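Local coordinates for protein beta-N-acetylhexosaminidase (PDB 3RCN) that probably hydrolyses terminal non-reducing N-acetyl-D-hexosamine residues from N-acetyl-beta-D-hexosaminides, at residues A[297-302]-A[356-361]. Numbering follows the deposited sequence.
Sequences VLDEVV and KHHGRA
Val-302 sits between two flat groups, the imidazole of His-358 and the guanidinium of Arg-360, and gives one methyl to each. Its CG1 lies over one face of the imidazole, offset toward the rim near ND1, in a CH-pi contact 4.1 Å from the ring centroid. The CG2 branch rests over the centre of the guanidinium, 3.7 Å from CZ of Arg-360. At the edge of the ring, His-358 NE2 donates a hydrogen bond of 2.9 Å to OD1 of Asp-299, one helical turn before Val-302. The carboxylate oxygen is approached nearly along its C-O bond, yet it stands 22° out of the imidazole plane, and the two flat groups are turned 72° against each other. The same OD1 also accepts from His-354, whose ring meets that of His-358 edge to face, so a single oxygen ties a histidine of the last turn of helix 342-357 to one just beyond its end. Hydrogen-bonded at NE2 and packed against CG1, the imidazole is restrained in its rotation.

Arg-360 reaches back with CG anti to its carbonyl carbon (chi1 -46°) and a further bend at chi2, which lays the guanidinium against the last turn of helix 288-304. There NH2 makes a weak hydrogen bond of 3.1 Å to the carbonyl O of Val-302, while NH1 binds the carbonyl oxygens of Phe-305 and Ser-307, just past that helix. Between His-358 and Arg-360, Gly-359 at positive phi closes helix 342-357 in a Schellman motif, and the chain leads on into strand 361-364. Strands 309-313 and 361-364 pair in parallel; the C-terminal part of helix 288-304, leading into the first, packs on the helix-to-strand turn leading into the second, on the outside of the TIM barrel characteristic of family 20 catalytic domains.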
# COMPACT_ATOMS: atom_id res chain seq x y z
N VAL A 297 6.41 -24.42 16.78
CA VAL A 297 5.86 -23.38 15.94
C VAL A 297 4.70 -22.71 16.67
O VAL A 297 4.60 -21.48 16.70
CB VAL A 297 5.37 -23.94 14.59
CG1 VAL A 297 4.43 -22.97 13.92
CG2 VAL A 297 6.54 -24.26 13.68
N LEU A 298 3.83 -23.51 17.27
CA LEU A 298 2.64 -22.92 17.88
C LEU A 298 2.97 -22.15 19.15
O LEU A 298 2.17 -21.34 19.61
CB LEU A 298 1.57 -23.98 18.16
CG LEU A 298 0.86 -24.60 16.97
CD1 LEU A 298 0.03 -25.79 17.44
CD2 LEU A 298 -0.01 -23.59 16.24
N ASP A 299 4.15 -22.40 19.71
CA ASP A 299 4.65 -21.64 20.85
C ASP A 299 4.95 -20.22 20.43
O ASP A 299 4.63 -19.27 21.14
CB ASP A 299 5.93 -22.26 21.41
CG ASP A 299 5.67 -23.48 22.28
OD1 ASP A 299 4.55 -23.62 22.80
OD2 ASP A 299 6.61 -24.29 22.45
N GLU A 300 5.58 -20.06 19.27
CA GLU A 300 5.86 -18.71 18.79
C GLU A 300 4.59 -18.02 18.30
O GLU A 300 4.37 -16.85 18.60
CB GLU A 300 6.98 -18.69 17.75
CG GLU A 300 8.29 -19.19 18.36
CD GLU A 300 9.50 -18.96 17.48
OE1 GLU A 300 9.57 -17.90 16.82
OE2 GLU A 300 10.38 -19.86 17.46
N VAL A 301 3.74 -18.76 17.59
CA VAL A 301 2.48 -18.19 17.12
C VAL A 301 1.72 -17.56 18.27
O VAL A 301 1.22 -16.44 18.18
CB VAL A 301 1.56 -19.24 16.51
CG1 VAL A 301 0.15 -18.67 16.29
CG2 VAL A 301 2.15 -19.78 15.22
N VAL A 302 1.65 -18.28 19.37
CA VAL A 302 0.81 -17.89 20.49
C VAL A 302 1.36 -16.67 21.22
O VAL A 302 0.62 -15.91 21.84
CB VAL A 302 0.57 -19.11 21.42
CG1 VAL A 302 0.91 -18.81 22.88
CG2 VAL A 302 -0.85 -19.59 21.25
N LYS A 356 -4.60 -25.93 23.95
CA LYS A 356 -5.45 -25.87 25.14
C LYS A 356 -4.58 -25.58 26.36
O LYS A 356 -4.97 -24.83 27.26
CB LYS A 356 -6.23 -27.18 25.32
CG LYS A 356 -7.26 -27.17 26.45
CD LYS A 356 -6.61 -27.43 27.81
CE LYS A 356 -7.63 -27.72 28.91
NZ LYS A 356 -8.24 -29.07 28.74
N HIS A 357 -3.39 -26.17 26.36
CA HIS A 357 -2.41 -25.93 27.41
C HIS A 357 -2.12 -24.42 27.50
O HIS A 357 -1.96 -23.89 28.60
CB HIS A 357 -1.15 -26.75 27.10
CG HIS A 357 0.05 -26.37 27.92
ND1 HIS A 357 0.27 -26.85 29.19
CD2 HIS A 357 1.11 -25.59 27.62
CE1 HIS A 357 1.41 -26.36 29.65
NE2 HIS A 357 1.94 -25.60 28.72
N HIS A 358 -2.10 -23.75 26.34
CA HIS A 358 -1.86 -22.31 26.25
C HIS A 358 -3.12 -21.48 26.38
O HIS A 358 -3.07 -20.26 26.24
CB HIS A 358 -1.21 -21.94 24.92
CG HIS A 358 0.25 -22.21 24.87
ND1 HIS A 358 1.17 -21.43 25.54
CD2 HIS A 358 0.96 -23.16 24.21
CE1 HIS A 358 2.39 -21.90 25.30
NE2 HIS A 358 2.29 -22.94 24.49
N GLY A 359 -4.26 -22.13 26.58
CA GLY A 359 -5.49 -21.40 26.81
C GLY A 359 -6.24 -20.98 25.55
O GLY A 359 -7.14 -20.15 25.61
N ARG A 360 -5.88 -21.59 24.43
CA ARG A 360 -6.53 -21.27 23.17
C ARG A 360 -7.43 -22.39 22.66
O ARG A 360 -7.07 -23.57 22.73
CB ARG A 360 -5.49 -20.96 22.09
CG ARG A 360 -4.38 -20.02 22.54
CD ARG A 360 -4.90 -18.67 23.02
NE ARG A 360 -3.79 -17.87 23.53
CZ ARG A 360 -3.08 -17.01 22.80
NH1 ARG A 360 -3.38 -16.83 21.52
NH2 ARG A 360 -2.07 -16.34 23.34
N ALA A 361 -8.59 -22.00 22.15
CA ALA A 361 -9.45 -22.90 21.40
C ALA A 361 -8.86 -23.12 20.01
O ALA A 361 -8.05 -22.33 19.55
CB ALA A 361 -10.84 -22.31 21.29